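Local coordinates for maltose-binding protein MalE1 (Thermotoga maritima, PDB 6DTU) that binds maltotetraose and probably serves as the sugar-capturing component of a carbohydrate transporter, at residues L74-P79 and P273-A278; E22-K27 and I279-S284; K117-E122 and E139-E144; F163-Y168 and A189-K194. All blocks are in the same frame, centred on the assembly; numbering follows the deposited sequence. Where two conformers were deposited one is given.

Contact 1 of 4, residues L74-P79 and P273-A278; sequences LIEPIP and PNKLLA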
loop_
_atom_site.group_PDB
_atom_site.type_symbol
_atom_site.label_atom_id
_atom_site.label_comp_id
_atom_site.label_asym_id
_atom_site.label_seq_id
_atom_site.Cartn_x
_atom_site.Cartn_y
_atom_site.Cartn_z
ATOM N N LEU A 74 6.969 -12.086 -16.752
ATOM C CA LEU A 74 5.582 -12.442 -16.491
ATOM C C LEU A 74 4.569 -11.335 -16.765
ATOM O O LEU A 74 3.388 -11.644 -16.895
ATOM C CB LEU A 74 5.403 -12.905 -15.044
ATOM C CG LEU A 74 6.125 -14.194 -14.669
ATOM C CD1 LEU A 74 5.773 -14.525 -13.250
ATOM C CD2 LEU A 74 5.698 -15.328 -15.592
ATOM N N ILE A 75 4.977 -10.072 -16.827
ATOM C CA ILE A 75 4.070 -8.976 -17.168
ATOM C C ILE A 75 4.581 -8.332 -18.444
ATOM O O ILE A 75 5.786 -8.305 -18.711
ATOM C CB ILE A 75 3.832 -7.939 -16.033
ATOM C CG1 ILE A 75 5.167 -7.432 -15.472
ATOM C CG2 ILE A 75 2.917 -8.520 -14.956
ATOM C CD1 ILE A 75 5.023 -6.299 -14.478
ATOM N N GLU A 76 3.634 -7.846 -19.263
ATOM C CA GLU A 76 3.867 -7.430 -20.635
ATOM C C GLU A 76 4.163 -5.936 -20.709
ATOM O O GLU A 76 3.468 -5.130 -20.082
ATOM C CB GLU A 76 2.622 -7.734 -21.456
ATOM C CG GLU A 76 2.704 -7.412 -22.927
ATOM C CD GLU A 76 3.622 -8.350 -23.712
ATOM O OE1 GLU A 76 4.064 -9.370 -23.150
ATOM O OE2 GLU A 76 3.864 -8.076 -24.919
ATOM N N PRO A 77 5.165 -5.502 -21.481
ATOM C CA PRO A 77 5.359 -4.061 -21.662
ATOM C C PRO A 77 4.136 -3.437 -22.325
ATOM O O PRO A 77 3.483 -4.054 -23.178
ATOM C CB PRO A 77 6.580 -3.979 -22.584
ATOM C CG PRO A 77 7.271 -5.304 -22.431
ATOM C CD PRO A 77 6.154 -6.295 -22.225
ATOM N N ILE A 78 3.829 -2.208 -21.930
ATOM C CA ILE A 78 2.682 -1.477 -22.464
ATOM C C ILE A 78 3.200 -0.461 -23.470
ATOM O O ILE A 78 3.912 0.481 -23.079
ATOM C CB ILE A 78 1.867 -0.808 -21.351
ATOM C CG1 ILE A 78 1.242 -1.886 -20.470
ATOM C CG2 ILE A 78 0.784 0.085 -21.956
ATOM C CD1 ILE A 78 0.359 -1.328 -19.392
ATOM N N PRO A 79 2.892 -0.600 -24.753
ATOM C CA PRO A 79 3.367 0.366 -25.739
ATOM C C PRO A 79 2.667 1.695 -25.543
ATOM O O PRO A 79 1.625 1.799 -24.889
ATOM C CB PRO A 79 2.992 -0.269 -27.080
ATOM C CG PRO A 79 2.847 -1.740 -26.763
ATOM C CD PRO A 79 2.286 -1.788 -25.383
ATOM N N PRO A 273 -2.696 -15.427 -23.804
ATOM C CA PRO A 273 -2.974 -15.264 -25.242
ATOM C C PRO A 273 -3.901 -14.105 -25.538
ATOM O O PRO A 273 -4.069 -13.754 -26.719
ATOM C CB PRO A 273 -3.628 -16.596 -25.623
ATOM C CG PRO A 273 -4.322 -17.010 -24.390
ATOM C CD PRO A 273 -3.418 -16.576 -23.237
ATOM N N ASN A 274 -4.495 -13.493 -24.511
ATOM C CA ASN A 274 -5.380 -12.350 -24.677
ATOM C C ASN A 274 -4.676 -11.035 -24.389
ATOM O O ASN A 274 -5.351 -10.021 -24.190
ATOM C CB ASN A 274 -6.622 -12.469 -23.781
ATOM C CG ASN A 274 -7.389 -13.758 -24.014
ATOM O OD1 ASN A 274 -7.928 -13.954 -25.090
ATOM N ND2 ASN A 274 -7.395 -14.651 -23.016
ATOM N N LYS A 275 -3.335 -11.024 -24.375
ATOM C CA LYS A 275 -2.644 -9.843 -23.876
ATOM C C LYS A 275 -2.863 -8.612 -24.743
ATOM O O LYS A 275 -2.902 -7.491 -24.216
ATOM C CB LYS A 275 -1.171 -10.130 -23.614
ATOM C CG LYS A 275 -0.327 -10.511 -24.821
ATOM C CD LYS A 275 1.021 -10.986 -24.314
ATOM C CE LYS A 275 2.010 -11.297 -25.414
ATOM N NZ LYS A 275 3.301 -11.731 -24.747
ATOM N N LEU A 276 -3.001 -8.781 -26.054
ATOM C CA LEU A 276 -3.275 -7.628 -26.902
ATOM C C LEU A 276 -4.633 -7.026 -26.571
ATOM O O LEU A 276 -4.778 -5.801 -26.499
ATOM C CB LEU A 276 -3.214 -8.031 -28.376
ATOM C CG LEU A 276 -1.849 -8.428 -28.906
ATOM C CD1 LEU A 276 -1.975 -8.916 -30.333
ATOM C CD2 LEU A 276 -0.892 -7.269 -28.830
ATOM N N LEU A 277 -5.639 -7.871 -26.357
ATOM C CA LEU A 277 -6.960 -7.362 -25.997
ATOM C C LEU A 277 -6.956 -6.742 -24.603
ATOM O O LEU A 277 -7.643 -5.730 -24.374
ATOM C CB LEU A 277 -7.999 -8.479 -26.111
ATOM C CG LEU A 277 -9.448 -8.119 -25.794
ATOM C CD1 LEU A 277 -9.991 -7.006 -26.695
ATOM C CD2 LEU A 277 -10.318 -9.377 -25.880
ATOM N N ALA A 278 -6.177 -7.317 -23.670
ATOM C CA ALA A 278 -6.056 -6.763 -22.323
ATOM C C ALA A 278 -5.457 -5.367 -22.365
ATOM O O ALA A 278 -5.954 -4.451 -21.699
ATOM C CB ALA A 278 -5.200 -7.683 -21.441
#
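Lys-275 NZ donates a hydrogen bond to Glu-76 OE1 at 3.0 Å, the contact of a salt bridge, and a second to Ala-270 O, so two oxygens from different parts of the chain grip one ammonium group. The bond does not lie in the plane of the carboxylate: NZ stands above it, with its direction 50° out of that plane. Glu-76 OE2 stays farther off, 3.7 Å from Lys-275 NZ, and the pairing is one-sided. The lysine chain leaves the first turn of helix 275-286 with CG set between the backbone N and the carbonyl carbon (chi1 63°), which sends it toward the loop, and then runs fully extended. Its CD and CE pass beside the carboxylate, CD coming within 3.6 Å of Glu-76 OE1. Glu-76 kinks at chi2 (71°), and the two side chains meet at about a right angle. The loop 74-79 is also tied to strand 260-268 through the backbone bond of Glu-76 with Val-268, a residue that the side chains of Lys-275 and Ala-278 also touch. With an alanine at Glu-76, Lys-275 would probably keep Ala-270 O but lose its charge partner, and its end would be freer to turn. As both partners are partly exposed, the ion pair is likely to be weakened by water; it pins the start of helix 275-286 to this loop at the surface.

Contact 2 of 4, residues E22-K27 and I279-S284; sequences EEFKAK and IEFLTS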
loop_
_atom_site.group_PDB
_atom_site.type_symbol
_atom_site.label_atom_id
_atom_site.label_comp_id
_atom_site.label_asym_id
_atom_site.label_seq_id
_atom_site.Cartn_x
_atom_site.Cartn_y
_atom_site.Cartn_z
ATOM N N GLU A 22 -18.914 -5.168 -17.326
ATOM C CA GLU A 22 -20.220 -5.342 -17.937
ATOM C C GLU A 22 -20.427 -4.339 -19.063
ATOM O O GLU A 22 -21.001 -4.671 -20.107
ATOM C CB GLU A 22 -21.310 -5.154 -16.881
ATOM C CG GLU A 22 -21.490 -6.327 -15.947
ATOM C CD GLU A 22 -22.396 -6.023 -14.759
ATOM O OE1 GLU A 22 -22.493 -6.902 -13.875
ATOM O OE2 GLU A 22 -23.033 -4.945 -14.713
ATOM N N GLU A 23 -19.972 -3.099 -18.865
ATOM C CA GLU A 23 -20.127 -2.086 -19.910
ATOM C C GLU A 23 -19.285 -2.426 -21.132
ATOM O O GLU A 23 -19.756 -2.321 -22.271
ATOM C CB GLU A 23 -19.778 -0.702 -19.343
ATOM C CG GLU A 23 -20.711 -0.297 -18.183
ATOM C CD GLU A 23 -20.303 0.961 -17.448
ATOM O OE1 GLU A 23 -19.280 1.568 -17.831
ATOM O OE2 GLU A 23 -20.994 1.313 -16.455
ATOM N N PHE A 24 -18.056 -2.890 -20.918
ATOM C CA PHE A 24 -17.205 -3.278 -22.033
ATOM C C PHE A 24 -17.817 -4.446 -22.791
ATOM O O PHE A 24 -17.773 -4.485 -24.022
ATOM C CB PHE A 24 -15.823 -3.646 -21.474
ATOM C CG PHE A 24 -14.718 -3.698 -22.503
ATOM C CD1 PHE A 24 -14.112 -2.512 -22.959
ATOM C CD2 PHE A 24 -14.263 -4.920 -23.001
ATOM C CE1 PHE A 24 -13.087 -2.546 -23.913
ATOM C CE2 PHE A 24 -13.221 -4.959 -23.953
ATOM C CZ PHE A 24 -12.635 -3.767 -24.395
ATOM N N LYS A 25 -18.396 -5.398 -22.070
ATOM C CA LYS A 25 -19.030 -6.555 -22.684
ATOM C C LYS A 25 -20.239 -6.138 -23.513
ATOM O O LYS A 25 -20.415 -6.609 -24.640
ATOM C CB LYS A 25 -19.430 -7.538 -21.584
ATOM C CG LYS A 25 -20.198 -8.755 -22.097
ATOM C CD LYS A 25 -20.794 -9.552 -20.951
ATOM C CE LYS A 25 -21.535 -10.758 -21.492
ATOM N NZ LYS A 25 -22.037 -11.620 -20.378
ATOM N N ALA A 26 -21.077 -5.241 -22.975
ATOM C CA ALA A 26 -22.230 -4.773 -23.741
ATOM C C ALA A 26 -21.796 -4.103 -25.039
ATOM O O ALA A 26 -22.450 -4.262 -26.079
ATOM C CB ALA A 26 -23.081 -3.818 -22.893
ATOM N N LYS A 27 -20.691 -3.350 -25.007
ATOM C CA LYS A 27 -20.265 -2.609 -26.184
ATOM C C LYS A 27 -19.551 -3.495 -27.192
ATOM O O LYS A 27 -19.783 -3.372 -28.399
ATOM C CB LYS A 27 -19.380 -1.437 -25.773
ATOM C CG LYS A 27 -18.993 -0.546 -26.936
ATOM C CD LYS A 27 -18.191 0.656 -26.470
ATOM C CE LYS A 27 -17.820 1.541 -27.653
ATOM N NZ LYS A 27 -16.790 2.540 -27.274
ATOM N N ILE A 279 -4.398 -5.187 -23.156
ATOM C CA ILE A 279 -3.819 -3.858 -23.308
ATOM C C ILE A 279 -4.851 -2.885 -23.876
ATOM O O ILE A 279 -4.980 -1.748 -23.400
ATOM C CB ILE A 279 -2.529 -3.924 -24.157
ATOM C CG1 ILE A 279 -1.436 -4.648 -23.379
ATOM C CG2 ILE A 279 -2.049 -2.513 -24.479
ATOM C CD1 ILE A 279 -0.196 -4.986 -24.266
ATOM N N GLU A 280 -5.615 -3.316 -24.889
ATOM C CA GLU A 280 -6.635 -2.453 -25.483
ATOM C C GLU A 280 -7.675 -2.027 -24.455
ATOM O O GLU A 280 -8.091 -0.867 -24.413
ATOM C CB GLU A 280 -7.323 -3.164 -26.650
ATOM C CG GLU A 280 -8.521 -2.381 -27.260
ATOM C CD GLU A 280 -8.114 -1.171 -28.111
ATOM O OE1 GLU A 280 -6.906 -0.991 -28.406
ATOM O OE2 GLU A 280 -9.016 -0.388 -28.495
ATOM N N PHE A 281 -8.160 -2.977 -23.669
ATOM C CA PHE A 281 -9.084 -2.677 -22.582
ATOM C C PHE A 281 -8.510 -1.631 -21.622
ATOM O O PHE A 281 -9.205 -0.685 -21.226
ATOM C CB PHE A 281 -9.391 -3.996 -21.891
ATOM C CG PHE A 281 -10.202 -3.879 -20.664
ATOM C CD1 PHE A 281 -11.561 -3.727 -20.731
ATOM C CD2 PHE A 281 -9.605 -3.963 -19.432
ATOM C CE1 PHE A 281 -12.316 -3.658 -19.577
ATOM C CE2 PHE A 281 -10.345 -3.870 -18.277
ATOM C CZ PHE A 281 -11.692 -3.725 -18.345
ATOM N N LEU A 282 -7.231 -1.763 -21.271
ATOM C CA LEU A 282 -6.638 -0.827 -20.320
ATOM C C LEU A 282 -6.458 0.552 -20.934
ATOM O O LEU A 282 -6.778 1.560 -20.295
ATOM C CB LEU A 282 -5.299 -1.358 -19.814
ATOM C CG LEU A 282 -5.430 -2.633 -18.974
ATOM C CD1 LEU A 282 -4.024 -3.001 -18.526
ATOM C CD2 LEU A 282 -6.343 -2.442 -17.778
ATOM N N THR A 283 -5.920 0.625 -22.156
ATOM C CA THR A 283 -5.578 1.935 -22.723
ATOM C C THR A 283 -6.785 2.670 -23.292
ATOM O O THR A 283 -6.839 3.905 -23.237
ATOM C CB THR A 283 -4.496 1.804 -23.803
ATOM O OG1 THR A 283 -5.009 1.011 -24.887
ATOM C CG2 THR A 283 -3.223 1.185 -23.211
ATOM N N SER A 284 -7.723 1.953 -23.900
ATOM C CA SER A 284 -8.813 2.611 -24.611
ATOM C C SER A 284 -10.018 2.888 -23.729
ATOM O O SER A 284 -10.903 3.653 -24.137
ATOM C CB SER A 284 -9.279 1.741 -25.782
ATOM O OG SER A 284 -10.098 0.668 -25.308
#
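Between segments 22-27 and 279-284 the backbones come nearest at Phe-24 and Phe-281, whose CA atoms are 8.2 Å apart, a spacing filled by two aromatic side chains. The rings form a T-shaped (edge-to-face) pair, their planes at 89° and their centroids 4.8 Å apart. Phe-281 supplies the edge: its CD1 stands over the centre of the Phe-24 ring, nearly equidistant from all six ring carbons, with Phe-24 CD1 at 3.6 Å. Phe-281 CE1 reaches back over the root of the other ring, 4.0 Å from Phe-24 CB, and that CB lies in the plane of the Phe-281 ring. Both rings swing off with CG opposite the backbone N (chi1 -164° for Phe-24, 174° for Phe-281), which carries each into the gap between the helices. Both are buried. Phe-24 also packs on Val-30 and meets the Tyr-28 ring, while Phe-281 rests on Ile-58 of strand 58-62, so the pair joins two helices that flank the same mixed sheet of this solute-binding fold. On the helix 275-286 side, Ser-284 turns its hydroxyl back onto the helix: OG donates to Glu-280 O at 2.7 Å. Ser-284 N reaches the same oxygen from the opposite face of the carbonyl plane. Beyond the rings, Glu-23 bridges to Arg-294 and Lys-19. With no hydrogen bond between the two segments, cohesion here is apolar and aromatic: the weakly positive C-H edge of Phe-281 sits on the electron-rich face of Phe-24.

Contact 3 of 4, residues K117-E122 and E139-E144; sequences KDYVPE and EEFGGE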
loop_
_atom_site.group_PDB
_atom_site.type_symbol
_atom_site.label_atom_id
_atom_site.label_comp_id
_atom_site.label_asym_id
_atom_site.label_seq_id
_atom_site.Cartn_x
_atom_site.Cartn_y
_atom_site.Cartn_z
ATOM N N LYS A 117 -13.741 10.819 15.076
ATOM C CA LYS A 117 -13.956 12.108 15.725
ATOM C C LYS A 117 -14.868 12.010 16.937
ATOM O O LYS A 117 -14.882 12.931 17.763
ATOM C CB LYS A 117 -14.502 13.130 14.729
ATOM C CG LYS A 117 -13.498 13.539 13.648
ATOM C CD LYS A 117 -14.132 14.465 12.617
ATOM C CE LYS A 117 -13.135 14.853 11.526
ATOM N NZ LYS A 117 -13.787 15.653 10.440
ATOM N N ASP A 118 -15.632 10.925 17.069
ATOM C CA ASP A 118 -16.432 10.758 18.273
ATOM C C ASP A 118 -15.546 10.615 19.497
ATOM O O ASP A 118 -15.909 11.062 20.591
ATOM C CB ASP A 118 -17.310 9.517 18.157
ATOM C CG ASP A 118 -18.498 9.724 17.251
ATOM O OD1 ASP A 118 -18.841 10.885 16.995
ATOM O OD2 ASP A 118 -19.068 8.720 16.792
ATOM N N TYR A 119 -14.380 9.992 19.336
ATOM C CA TYR A 119 -13.464 9.778 20.443
ATOM C C TYR A 119 -12.323 10.778 20.462
ATOM O O TYR A 119 -11.819 11.105 21.538
ATOM C CB TYR A 119 -12.869 8.372 20.352
ATOM C CG TYR A 119 -13.885 7.269 20.409
ATOM C CD1 TYR A 119 -14.548 6.968 21.593
ATOM C CD2 TYR A 119 -14.179 6.518 19.281
ATOM C CE1 TYR A 119 -15.488 5.950 21.642
ATOM C CE2 TYR A 119 -15.117 5.504 19.319
ATOM C CZ TYR A 119 -15.766 5.223 20.501
ATOM O OH TYR A 119 -16.698 4.208 20.523
ATOM N N VAL A 120 -11.907 11.253 19.289
ATOM C CA VAL A 120 -10.775 12.161 19.114
ATOM C C VAL A 120 -11.234 13.299 18.211
ATOM O O VAL A 120 -11.013 13.264 16.990
ATOM C CB VAL A 120 -9.579 11.415 18.507
ATOM C CG1 VAL A 120 -8.429 12.365 18.237
ATOM C CG2 VAL A 120 -9.147 10.306 19.419
ATOM N N PRO A 121 -11.876 14.327 18.762
ATOM C CA PRO A 121 -12.354 15.425 17.906
ATOM C C PRO A 121 -11.249 16.095 17.110
ATOM O O PRO A 121 -11.474 16.496 15.961
ATOM C CB PRO A 121 -13.027 16.372 18.911
ATOM C CG PRO A 121 -13.445 15.452 20.032
ATOM C CD PRO A 121 -12.339 14.454 20.152
ATOM N N GLU A 122 -10.056 16.218 17.695
ATOM C CA GLU A 122 -8.912 16.840 17.044
ATOM C C GLU A 122 -7.711 15.910 17.156
ATOM O O GLU A 122 -7.428 15.393 18.246
ATOM C CB GLU A 122 -8.613 18.212 17.647
ATOM C CG GLU A 122 -9.811 19.139 17.542
ATOM C CD GLU A 122 -9.504 20.548 17.949
ATOM O OE1 GLU A 122 -8.360 20.807 18.378
ATOM O OE2 GLU A 122 -10.416 21.393 17.838
ATOM N N GLU A 139 -8.537 3.459 29.099
ATOM C CA GLU A 139 -8.995 3.479 30.486
ATOM C C GLU A 139 -10.462 3.872 30.602
ATOM O O GLU A 139 -11.227 3.218 31.322
ATOM C CB GLU A 139 -8.138 4.442 31.312
ATOM C CG GLU A 139 -8.788 4.844 32.641
ATOM C CD GLU A 139 -7.805 5.342 33.675
ATOM O OE1 GLU A 139 -8.128 5.246 34.881
ATOM O OE2 GLU A 139 -6.745 5.885 33.288
ATOM N N GLU A 140 -10.863 4.940 29.904
ATOM C CA GLU A 140 -12.216 5.472 30.046
ATOM C C GLU A 140 -13.270 4.544 29.455
ATOM O O GLU A 140 -14.409 4.520 29.935
ATOM C CB GLU A 140 -12.306 6.868 29.420
ATOM C CG GLU A 140 -11.525 7.935 30.183
ATOM C CD GLU A 140 -11.608 9.311 29.544
ATOM O OE1 GLU A 140 -12.198 9.435 28.449
ATOM O OE2 GLU A 140 -11.074 10.270 30.142
ATOM N N PHE A 141 -12.930 3.785 28.416
ATOM C CA PHE A 141 -13.879 2.868 27.800
ATOM C C PHE A 141 -13.759 1.433 28.287
ATOM O O PHE A 141 -14.396 0.544 27.712
ATOM C CB PHE A 141 -13.897 3.002 26.273
ATOM C CG PHE A 141 -14.453 4.313 25.811
ATOM C CD1 PHE A 141 -15.817 4.472 25.671
ATOM C CD2 PHE A 141 -13.630 5.396 25.575
ATOM C CE1 PHE A 141 -16.356 5.678 25.266
ATOM C CE2 PHE A 141 -14.158 6.612 25.174
ATOM C CZ PHE A 141 -15.517 6.753 25.014
ATOM N N GLY A 142 -12.985 1.196 29.344
ATOM C CA GLY A 142 -12.964 -0.109 29.978
ATOM C C GLY A 142 -12.623 -1.270 29.078
ATOM O O GLY A 142 -13.021 -2.401 29.372
ATOM N N GLY A 143 -11.935 -1.027 27.968
ATOM C CA GLY A 143 -11.543 -2.086 27.064
ATOM C C GLY A 143 -12.457 -2.283 25.871
ATOM O O GLY A 143 -12.112 -3.064 24.976
ATOM N N GLU A 144 -13.602 -1.591 25.826
ATOM C CA GLU A 144 -14.540 -1.720 24.714
ATOM C C GLU A 144 -14.140 -0.892 23.497
ATOM O O GLU A 144 -14.669 -1.125 22.405
ATOM C CB GLU A 144 -15.945 -1.305 25.162
ATOM C CG GLU A 144 -16.318 -1.768 26.567
ATOM C CD GLU A 144 -17.750 -1.412 26.944
ATOM O OE1 GLU A 144 -18.574 -1.202 26.029
ATOM O OE2 GLU A 144 -18.050 -1.335 28.154
#
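The rings of Tyr-119 and Phe-141 stand perpendicular, planes at 90° and centroids 5.0 Å apart, in a T-shaped (edge-to-face) pair where tyrosine gives the edge and phenylalanine the face. The tyrosine edge is its CD1-CE1 side. CE1 lies 3.5 Å from Phe-141 CZ and sits toward the rim of that ring rather than over its middle. CD1 follows alongside, 3.6 Å from Phe-141 CE2, so the edge spans the far end of the phenylalanine face. Both side chains place CG opposite their own carbonyl carbon (chi1 -60° and -68°), and their long axes run obliquely to one another across a CA separation of 10.1 Å. The pair joins the two ends of the connection that runs from strand 112-116 through helix 127-140 to strand 146-149, two strands of one four-stranded mixed sheet with strand 223-228 between them: Tyr-119 belongs to the loop leaving strand 112-116, whereas Phe-141 is where helix 127-140 gives up its helical backbone. A type I' turn from Phe-141 to Glu-144 follows, closed by Glu-144 N to Phe-141 O at 3.0 Å. Its two central residues, Gly-142 and Gly-143, both have positive phi, a backbone setting that glycine adopts readily. The tyrosine hydroxyl is fixed elsewhere, hydrogen-bonded to Gly-221 O, and the ring also touches Ala-224 of strand 223-228 and Ile-137 of the helix. A serine at Phe-141 would remove the aromatic face, and the CD1-CE1 edge of Tyr-119 would probably be left without its cover.

Contact 4 of 4, residues F163-Y168 and A189-K194; sequences FGYGGY and AIKGVK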
loop_
_atom_site.group_PDB
_atom_site.type_symbol
_atom_site.label_atom_id
_atom_site.label_comp_id
_atom_site.label_asym_id
_atom_site.label_seq_id
_atom_site.Cartn_x
_atom_site.Cartn_y
_atom_site.Cartn_z
ATOM N N PHE A 163 11.691 4.784 8.810
ATOM C CA PHE A 163 12.222 5.784 7.899
ATOM C C PHE A 163 12.292 7.159 8.537
ATOM O O PHE A 163 13.213 7.930 8.241
ATOM C CB PHE A 163 11.383 5.838 6.624
ATOM C CG PHE A 163 11.343 4.531 5.853
ATOM C CD1 PHE A 163 12.371 3.606 5.938
ATOM C CD2 PHE A 163 10.266 4.243 5.038
ATOM C CE1 PHE A 163 12.313 2.420 5.231
ATOM C CE2 PHE A 163 10.205 3.087 4.322
ATOM C CZ PHE A 163 11.233 2.157 4.417
ATOM N N GLY A 164 11.348 7.487 9.413
ATOM C CA GLY A 164 11.384 8.797 10.042
ATOM C C GLY A 164 12.681 9.043 10.789
ATOM O O GLY A 164 13.226 10.150 10.763
ATOM N N TYR A 165 13.224 8.009 11.418
ATOM C CA TYR A 165 14.454 8.178 12.176
ATOM C C TYR A 165 15.713 7.961 11.338
ATOM O O TYR A 165 16.820 8.096 11.868
ATOM C CB TYR A 165 14.452 7.256 13.404
ATOM C CG TYR A 165 13.689 7.792 14.599
ATOM C CD1 TYR A 165 14.110 8.947 15.248
ATOM C CD2 TYR A 165 12.573 7.133 15.096
ATOM C CE1 TYR A 165 13.432 9.442 16.348
ATOM C CE2 TYR A 165 11.883 7.620 16.203
ATOM C CZ TYR A 165 12.323 8.778 16.820
ATOM O OH TYR A 165 11.661 9.296 17.912
ATOM N N GLY A 166 15.586 7.626 10.052
ATOM C CA GLY A 166 16.755 7.495 9.200
ATOM C C GLY A 166 17.059 6.100 8.706
ATOM O O GLY A 166 18.104 5.904 8.073
ATOM N N GLY A 167 16.225 5.114 9.006
ATOM C CA GLY A 167 16.365 3.827 8.357
ATOM C C GLY A 167 16.051 3.934 6.881
ATOM O O GLY A 167 15.470 4.911 6.426
ATOM N N TYR A 168 16.475 2.932 6.113
ATOM C CA TYR A 168 16.165 2.893 4.682
ATOM C C TYR A 168 16.227 1.446 4.217
ATOM O O TYR A 168 16.844 0.604 4.867
ATOM C CB TYR A 168 17.083 3.809 3.856
ATOM C CG TYR A 168 18.567 3.533 4.020
ATOM C CD1 TYR A 168 19.196 2.537 3.278
ATOM C CD2 TYR A 168 19.339 4.268 4.909
ATOM C CE1 TYR A 168 20.561 2.277 3.425
ATOM C CE2 TYR A 168 20.696 4.011 5.056
ATOM C CZ TYR A 168 21.295 3.018 4.319
ATOM O OH TYR A 168 22.636 2.777 4.485
ATOM N N ALA A 189 16.815 2.840 12.097
ATOM C CA ALA A 189 15.848 1.754 12.094
ATOM C C ALA A 189 15.637 1.235 13.501
ATOM O O ALA A 189 14.506 0.939 13.907
ATOM C CB ALA A 189 16.347 0.622 11.197
ATOM N N ILE A 190 16.725 1.138 14.265
ATOM C CA ILE A 190 16.639 0.644 15.631
ATOM C C ILE A 190 15.807 1.579 16.490
ATOM O O ILE A 190 14.953 1.133 17.259
ATOM C CB ILE A 190 18.048 0.418 16.199
ATOM C CG1 ILE A 190 18.679 -0.783 15.498
ATOM C CG2 ILE A 190 17.990 0.236 17.718
ATOM C CD1 ILE A 190 20.170 -0.976 15.782
ATOM N N LYS A 191 16.013 2.892 16.341
ATOM C CA LYS A 191 15.232 3.853 17.114
ATOM C C LYS A 191 13.753 3.794 16.737
ATOM O O LYS A 191 12.873 3.884 17.607
ATOM C CB LYS A 191 15.791 5.260 16.895
ATOM C CG LYS A 191 15.272 6.288 17.886
ATOM C CD LYS A 191 16.183 7.509 17.951
ATOM C CE LYS A 191 15.796 8.416 19.123
ATOM N NZ LYS A 191 16.336 9.789 18.923
ATOM N N GLY A 192 13.464 3.599 15.450
ATOM C CA GLY A 192 12.080 3.488 15.018
ATOM C C GLY A 192 11.395 2.236 15.532
ATOM O O GLY A 192 10.229 2.273 15.929
ATOM N N VAL A 193 12.094 1.101 15.506
ATOM C CA VAL A 193 11.489 -0.118 16.037
ATOM C C VAL A 193 11.440 -0.073 17.562
ATOM O O VAL A 193 10.573 -0.700 18.183
ATOM C CB VAL A 193 12.229 -1.350 15.480
ATOM C CG1 VAL A 193 11.662 -2.646 16.039
ATOM C CG2 VAL A 193 12.125 -1.382 13.944
ATOM N N LYS A 194 12.344 0.682 18.187
ATOM C CA LYS A 194 12.230 0.888 19.628
ATOM C C LYS A 194 10.998 1.704 19.982
ATOM O O LYS A 194 10.438 1.520 21.067
ATOM C CB LYS A 194 13.503 1.511 20.198
ATOM C CG LYS A 194 14.641 0.512 20.314
ATOM C CD LYS A 194 15.807 1.135 21.056
ATOM C CE LYS A 194 16.942 0.133 21.243
ATOM N NZ LYS A 194 16.478 -1.176 21.783
#
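Gly-167 and Ala-189 form the tight end of this contact, their CA atoms 4.3 Å apart and Gly-167 N 3.9 Å from Ala-189 N. A CB on Gly-167 would fall 3.2 Å from Ala-189 CB, so the close approach of loop and helix depends on the bare backbone there. Gly-192, one turn on, offers a similarly smooth surface: Tyr-165 CD2 lies 3.7 Å from Gly-192 N. Helix 155-164 has just ended in a Schellman motif at Gly-166, whose positive phi turns the chain across helix 187-201; Asn-186, just before that helix, holds Gly-166 O. Toward solvent the packing changes to a long side chain on a ring. Lys-191, with CG opposite the backbone N (chi1 -167°) and an extended chain, lays its methylenes over one face of Tyr-165. CG stands above the ring centre, 3.7 Å from the Tyr-165 centroid and 2° off the normal, a CH-pi contact; CD and CE continue over the CD1-CE1 side, with Lys-191 CD 3.7 Å from Tyr-165 CE1. Both polar ends converge on Glu-252 OE1, the lysine NZ through a salt bridge and the tyrosine hydroxyl through a hydrogen bond. The contact thus grades from a buried glycine-alanine junction to a more exposed lysine-tyrosine pair, where one carboxylate oxygen fixes the ring and the chain above it, and its charge is probably shared between them.

Contacts 1 and 2 belong together: both use helix 275-286, their centres are about 14 Å apart, and they touch where Ile-279 CD1 packs 4.0 Å from Glu-76 CG. Contacts 3 and 4 lie in the other lobe, about 29 Å apart between centres, and follow one another along the chain within the long span that contacts 1 and 2 close. The centres of contacts 1 and 3 are about 50 Å apart and those of contacts 2 and 4 about 45 Å, with no touch between the pairs. The maltotetraose sits between the lobes in a pocket of 20 residues; contacts 1 and 2 join parts of one lobe, contacts 3 and 4 parts of the other.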